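Long-range contact in quinoline 2-oxidoreductase medium subunit (Pseudomonas putida, PDB 1T3Q), which binds FAD and, as the flavoprotein subunit of a molybdenum hydroxylase that oxidises quinoline, probably passes on electrons: residues 189-201 with 207-219. Numbering follows the deposited sequence.
Sequences DYALVMAAAGLSM and VAARIALGAVEER. With FAD (flavin-adenine dinucleotide), chain R.
Met194 and Gly214 trade two backbone hydrogen bonds, Met194 N to Gly214 O at 3.0 Å and Gly214 N to Met194 O at 2.8 Å. The Met194 side chain starts between its own backbone N and carbonyl carbon (chi1 58°), which lays CG against Gly214 O, 3.4 Å away; a CB on Gly214 would collide with that CG. From here the antiparallel ladder runs through Ala196–Ala212 and Gly198–Arg210 to Ser200, where Val207 and Ala208 both face one residue in a classic beta bulge. Ser200 O takes a nearly straight bond from Val207 N (2.8 Å, 179° at the hydrogen) and a weak one from Ala208 N. On one face Leu199 CD2 presses on Ala209 CB (3.5 Å), and Ile211 CD1 lies on Ala197 CB. Past the ladder Val193 CG1 meets Val216 CG2 at 3.7 Å. The loop leading into the first strand carries Tyr190, whose ring has the flavin over one face and whose OH approaches FAD C10 to 3.4 Å; an alanine here would probably strip that side of the isoalloxazine of its aromatic cover. The hairpin forms the middle of a four-stranded antiparallel sheet, between strands 177-183 and 221-222. Helix 224-230 packs on Ala209 and Ile211, while helix 123-130, which brings FAD-binding Glu123 beside Met194, covers Ala212 through Phe126 and Thr130.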
loop_
_atom_site.group_PDB
_atom_site.type_symbol
_atom_site.label_atom_id
_atom_site.label_comp_id
_atom_site.label_asym_id
_atom_site.label_seq_id
_atom_site.Cartn_x
_atom_site.Cartn_y
_atom_site.Cartn_z
ATOM N N ASP C 189 -0.925 -20.125 -38.617
ATOM C CA ASP C 189 -0.242 -18.924 -39.092
ATOM C C ASP C 189 -0.750 -18.519 -40.477
ATOM O O ASP C 189 -1.191 -19.367 -41.252
ATOM C CB ASP C 189 1.264 -19.189 -39.190
ATOM C CG ASP C 189 1.976 -19.066 -37.858
ATOM O OD1 ASP C 189 1.383 -19.422 -36.822
ATOM O OD2 ASP C 189 3.143 -18.621 -37.855
ATOM N N TYR C 190 -0.686 -17.225 -40.786
ATOM C CA TYR C 190 -1.103 -16.758 -42.104
ATOM C C TYR C 190 -0.232 -17.491 -43.111
ATOM O O TYR C 190 0.998 -17.480 -43.010
ATOM C CB TYR C 190 -0.899 -15.253 -42.234
ATOM C CG TYR C 190 -2.144 -14.455 -41.934
ATOM C CD1 TYR C 190 -3.216 -14.442 -42.826
ATOM C CD2 TYR C 190 -2.264 -13.729 -40.748
ATOM C CE1 TYR C 190 -4.375 -13.728 -42.544
ATOM C CE2 TYR C 190 -3.423 -13.011 -40.459
ATOM C CZ TYR C 190 -4.470 -13.016 -41.358
ATOM O OH TYR C 190 -5.615 -12.309 -41.072
ATOM N N ALA C 191 -0.875 -18.137 -44.075
ATOM C CA ALA C 191 -0.166 -18.915 -45.079
ATOM C C ALA C 191 0.637 -18.095 -46.074
ATOM O O ALA C 191 0.222 -17.017 -46.487
ATOM C CB ALA C 191 -1.155 -19.797 -45.831
ATOM N N LEU C 192 1.799 -18.613 -46.453
ATOM C CA LEU C 192 2.619 -17.943 -47.448
ATOM C C LEU C 192 1.972 -18.298 -48.783
ATOM O O LEU C 192 1.959 -17.496 -49.714
ATOM C CB LEU C 192 4.060 -18.458 -47.411
ATOM C CG LEU C 192 4.911 -18.056 -46.201
ATOM C CD1 LEU C 192 6.320 -18.597 -46.370
ATOM C CD2 LEU C 192 4.940 -16.539 -46.074
ATOM N N VAL C 193 1.426 -19.513 -48.852
ATOM C CA VAL C 193 0.756 -20.010 -50.050
ATOM C C VAL C 193 -0.268 -21.085 -49.691
ATOM O O VAL C 193 -0.046 -21.894 -48.788
ATOM C CB VAL C 193 1.760 -20.636 -51.059
ATOM C CG1 VAL C 193 2.778 -19.599 -51.509
ATOM C CG2 VAL C 193 2.469 -21.832 -50.421
ATOM N N MET C 194 -1.400 -21.078 -50.386
ATOM C CA MET C 194 -2.424 -22.087 -50.164
ATOM C C MET C 194 -2.880 -22.590 -51.524
ATOM O O MET C 194 -2.721 -21.900 -52.530
ATOM C CB MET C 194 -3.606 -21.527 -49.366
ATOM C CG MET C 194 -4.313 -20.326 -49.977
ATOM S SD MET C 194 -5.726 -19.848 -48.954
ATOM C CE MET C 194 -4.930 -18.941 -47.658
ATOM N N ALA C 195 -3.414 -23.804 -51.561
ATOM C CA ALA C 195 -3.873 -24.381 -52.813
ATOM C C ALA C 195 -5.023 -25.348 -52.581
ATOM O O ALA C 195 -5.123 -25.985 -51.528
ATOM C CB ALA C 195 -2.721 -25.097 -53.518
ATOM N N ALA C 196 -5.894 -25.440 -53.573
ATOM C CA ALA C 196 -7.042 -26.326 -53.507
ATOM C C ALA C 196 -7.094 -27.088 -54.816
ATOM O O ALA C 196 -6.731 -26.561 -55.870
ATOM C CB ALA C 196 -8.323 -25.520 -53.310
ATOM N N ALA C 197 -7.528 -28.337 -54.746
ATOM C CA ALA C 197 -7.622 -29.160 -55.938
ATOM C C ALA C 197 -8.949 -29.894 -55.922
ATOM O O ALA C 197 -9.233 -30.658 -54.997
ATOM C CB ALA C 197 -6.469 -30.155 -55.984
ATOM N N GLY C 198 -9.767 -29.628 -56.938
ATOM C CA GLY C 198 -11.057 -30.281 -57.057
ATOM C C GLY C 198 -10.971 -31.210 -58.252
ATOM O O GLY C 198 -10.722 -30.763 -59.374
ATOM N N LEU C 199 -11.176 -32.502 -58.023
ATOM C CA LEU C 199 -11.077 -33.470 -59.103
ATOM C C LEU C 199 -12.281 -34.369 -59.280
ATOM O O LEU C 199 -13.003 -34.673 -58.328
ATOM C CB LEU C 199 -9.859 -34.370 -58.895
ATOM C CG LEU C 199 -8.500 -33.711 -58.696
ATOM C CD1 LEU C 199 -7.462 -34.793 -58.448
ATOM C CD2 LEU C 199 -8.139 -32.877 -59.913
ATOM N N SER C 200 -12.475 -34.793 -60.521
ATOM C CA SER C 200 -13.533 -35.718 -60.879
ATOM C C SER C 200 -12.769 -36.874 -61.517
ATOM O O SER C 200 -12.065 -36.689 -62.512
ATOM C CB SER C 200 -14.489 -35.093 -61.891
ATOM O OG SER C 200 -15.450 -36.047 -62.307
ATOM N N MET C 201 -12.881 -38.055 -60.924
ATOM C CA MET C 201 -12.177 -39.220 -61.432
ATOM C C MET C 201 -13.145 -40.286 -61.926
ATOM O O MET C 201 -14.079 -40.666 -61.223
ATOM C CB MET C 201 -11.289 -39.819 -60.337
ATOM C CG MET C 201 -10.357 -38.827 -59.650
ATOM S SD MET C 201 -9.030 -38.194 -60.700
ATOM C CE MET C 201 -7.759 -39.419 -60.401
ATOM N N VAL C 207 -11.103 -36.658 -65.176
ATOM C CA VAL C 207 -11.993 -36.218 -66.244
ATOM C C VAL C 207 -12.270 -34.722 -66.126
ATOM O O VAL C 207 -12.602 -34.063 -67.106
ATOM C CB VAL C 207 -13.335 -36.990 -66.209
ATOM C CG1 VAL C 207 -13.074 -38.485 -66.333
ATOM C CG2 VAL C 207 -14.082 -36.694 -64.922
ATOM N N ALA C 208 -12.124 -34.192 -64.916
ATOM C CA ALA C 208 -12.344 -32.774 -64.668
ATOM C C ALA C 208 -11.457 -32.332 -63.513
ATOM O O ALA C 208 -11.300 -33.058 -62.532
ATOM C CB ALA C 208 -13.809 -32.519 -64.330
ATOM N N ALA C 209 -10.885 -31.139 -63.629
ATOM C CA ALA C 209 -10.013 -30.628 -62.583
ATOM C C ALA C 209 -10.116 -29.119 -62.430
ATOM O O ALA C 209 -10.277 -28.395 -63.409
ATOM C CB ALA C 209 -8.559 -31.019 -62.876
ATOM N N ARG C 210 -10.040 -28.665 -61.183
ATOM C CA ARG C 210 -10.063 -27.246 -60.855
ATOM C C ARG C 210 -8.964 -27.056 -59.817
ATOM O O ARG C 210 -9.100 -27.480 -58.669
ATOM C CB ARG C 210 -11.418 -26.821 -60.274
ATOM C CG ARG C 210 -12.555 -26.775 -61.291
ATOM C CD ARG C 210 -12.384 -25.644 -62.310
ATOM N NE ARG C 210 -12.554 -24.319 -61.714
ATOM C CZ ARG C 210 -12.590 -23.182 -62.407
ATOM N NH1 ARG C 210 -12.467 -23.200 -63.729
ATOM N NH2 ARG C 210 -12.749 -22.024 -61.779
ATOM N N ILE C 211 -7.865 -26.447 -60.246
ATOM C CA ILE C 211 -6.719 -26.190 -59.385
ATOM C C ILE C 211 -6.669 -24.694 -59.111
ATOM O O ILE C 211 -6.738 -23.891 -60.042
ATOM C CB ILE C 211 -5.403 -26.609 -60.077
ATOM C CG1 ILE C 211 -5.524 -28.041 -60.607
ATOM C CG2 ILE C 211 -4.234 -26.486 -59.101
ATOM C CD1 ILE C 211 -5.927 -29.061 -59.558
ATOM N N ALA C 212 -6.553 -24.323 -57.839
ATOM C CA ALA C 212 -6.508 -22.916 -57.461
ATOM C C ALA C 212 -5.449 -22.626 -56.407
ATOM O O ALA C 212 -5.233 -23.416 -55.490
ATOM C CB ALA C 212 -7.878 -22.473 -56.948
ATOM N N LEU C 213 -4.790 -21.482 -56.549
ATOM C CA LEU C 213 -3.766 -21.065 -55.601
ATOM C C LEU C 213 -4.168 -19.742 -54.966
ATOM O O LEU C 213 -4.663 -18.840 -55.646
ATOM C CB LEU C 213 -2.412 -20.904 -56.299
ATOM C CG LEU C 213 -1.630 -22.180 -56.625
ATOM C CD1 LEU C 213 -2.387 -23.019 -57.645
ATOM C CD2 LEU C 213 -0.266 -21.803 -57.168
ATOM N N GLY C 214 -3.960 -19.634 -53.659
ATOM C CA GLY C 214 -4.297 -18.411 -52.961
ATOM C C GLY C 214 -3.115 -17.880 -52.177
ATOM O O GLY C 214 -2.131 -18.591 -51.967
ATOM N N ALA C 215 -3.210 -16.622 -51.752
ATOM C CA ALA C 215 -2.162 -15.972 -50.969
ATOM C C ALA C 215 -0.875 -15.734 -51.752
ATOM O O ALA C 215 0.083 -15.177 -51.222
ATOM C CB ALA C 215 -1.868 -16.785 -49.710
ATOM N N VAL C 216 -0.842 -16.166 -53.007
ATOM C CA VAL C 216 0.342 -15.949 -53.825
ATOM C C VAL C 216 0.182 -14.578 -54.461
ATOM O O VAL C 216 1.123 -13.785 -54.519
ATOM C CB VAL C 216 0.480 -17.025 -54.920
ATOM C CG1 VAL C 216 1.720 -16.754 -55.757
ATOM C CG2 VAL C 216 0.579 -18.394 -54.283
ATOM N N GLU C 217 -1.028 -14.305 -54.936
ATOM C CA GLU C 217 -1.340 -13.019 -55.537
ATOM C C GLU C 217 -2.519 -12.409 -54.789
ATOM O O GLU C 217 -3.106 -13.058 -53.923
ATOM C CB GLU C 217 -1.639 -13.187 -57.029
ATOM C CG GLU C 217 -0.372 -13.473 -57.827
ATOM C CD GLU C 217 -0.596 -13.550 -59.319
ATOM O OE1 GLU C 217 0.411 -13.586 -60.058
ATOM O OE2 GLU C 217 -1.768 -13.582 -59.752
ATOM N N GLU C 218 -2.857 -11.165 -55.111
ATOM C CA GLU C 218 -3.950 -10.479 -54.431
ATOM C C GLU C 218 -5.325 -11.121 -54.544
ATOM O O GLU C 218 -6.225 -10.802 -53.765
ATOM C CB GLU C 218 -4.024 -9.024 -54.888
ATOM C CG GLU C 218 -3.181 -8.097 -54.034
ATOM C CD GLU C 218 -3.468 -6.639 -54.303
ATOM O OE1 GLU C 218 -4.658 -6.283 -54.437
ATOM O OE2 GLU C 218 -2.504 -5.848 -54.372
ATOM N N ARG C 219 -5.492 -12.021 -55.506
ATOM C CA ARG C 219 -6.768 -12.704 -55.692
ATOM C C ARG C 219 -6.479 -14.171 -55.967
ATOM O O ARG C 219 -5.363 -14.528 -56.340
ATOM C CB ARG C 219 -7.529 -12.115 -56.882
ATOM C CG ARG C 219 -7.527 -10.596 -56.944
ATOM C CD ARG C 219 -8.199 -10.111 -58.214
ATOM N NE ARG C 219 -9.642 -10.322 -58.176
ATOM C CZ ARG C 219 -10.457 -10.125 -59.207
ATOM N NH1 ARG C 219 -11.760 -10.338 -59.071
ATOM N NH2 ARG C 219 -9.968 -9.732 -60.378
HETATM P PA FAD R . -14.783 -7.907 -38.209
HETATM O O1A FAD R . -13.368 -7.799 -37.763
HETATM O O2A FAD R . -15.752 -7.399 -37.436
HETATM O O5B FAD R . -14.684 -6.989 -39.415
HETATM C C5B FAD R . -14.132 -7.350 -40.723
HETATM C C4B FAD R . -14.360 -6.146 -41.732
HETATM O O4B FAD R . -15.563 -6.498 -42.522
HETATM C C3B FAD R . -14.648 -4.704 -41.188
HETATM O O3B FAD R . -14.153 -3.718 -42.043
HETATM C C2B FAD R . -16.203 -4.714 -41.061
HETATM O O2B FAD R . -16.756 -3.425 -41.158
HETATM C C1B FAD R . -16.607 -5.495 -42.277
HETATM N N9A FAD R . -17.809 -6.312 -42.120
HETATM C C8A FAD R . -18.011 -7.339 -41.219
HETATM N N7A FAD R . -19.116 -8.039 -41.465
HETATM C C5A FAD R . -19.676 -7.433 -42.565
HETATM C C6A FAD R . -20.905 -7.734 -43.366
HETATM N N6A FAD R . -21.750 -8.696 -43.089
HETATM N N1A FAD R . -21.125 -6.881 -44.441
HETATM C C2A FAD R . -20.267 -5.852 -44.764
HETATM N N3A FAD R . -19.134 -5.501 -44.090
HETATM C C4A FAD R . -18.905 -6.284 -42.963
HETATM N N1 FAD R . -8.187 -15.096 -40.942
HETATM C C2 FAD R . -7.885 -16.030 -41.848
HETATM O O2 FAD R . -8.384 -16.041 -42.945
HETATM N N3 FAD R . -6.807 -16.956 -41.638
HETATM C C4 FAD R . -5.971 -16.871 -40.528
HETATM O O4 FAD R . -5.053 -17.653 -40.421
HETATM C C4X FAD R . -6.239 -15.799 -39.563
HETATM N N5 FAD R . -5.453 -15.653 -38.447
HETATM C C5X FAD R . -5.810 -14.696 -37.515
HETATM C C6 FAD R . -4.975 -14.554 -36.359
HETATM C C7 FAD R . -5.261 -13.618 -35.365
HETATM C C7M FAD R . -4.327 -13.488 -34.181
HETATM C C8 FAD R . -6.466 -12.761 -35.482
HETATM C C8M FAD R . -6.837 -11.731 -34.443
HETATM C C9 FAD R . -7.316 -12.905 -36.612
HETATM C C9A FAD R . -6.993 -13.852 -37.636
HETATM N N10 FAD R . -7.798 -14.049 -38.845
HETATM C C10 FAD R . -7.433 -14.950 -39.799
HETATM C "C1'" FAD R . -8.921 -13.108 -39.098
HETATM C "C2'" FAD R . -10.317 -13.724 -38.788
HETATM O "O2'" FAD R . -10.657 -14.668 -39.808
HETATM C "C3'" FAD R . -11.293 -12.545 -38.746
HETATM O "O3'" FAD R . -12.358 -12.944 -37.871
HETATM C "C4'" FAD R . -11.881 -12.177 -40.134
HETATM O "O4'" FAD R . -10.848 -11.819 -41.057
HETATM C "C5'" FAD R . -12.787 -10.997 -39.921
HETATM O "O5'" FAD R . -14.194 -11.491 -39.489
HETATM P P FAD R . -14.885 -10.806 -38.340
HETATM O O1P FAD R . -16.251 -11.493 -38.230
HETATM O O2P FAD R . -14.114 -10.745 -37.187
HETATM O O3P FAD R . -15.133 -9.412 -38.746
#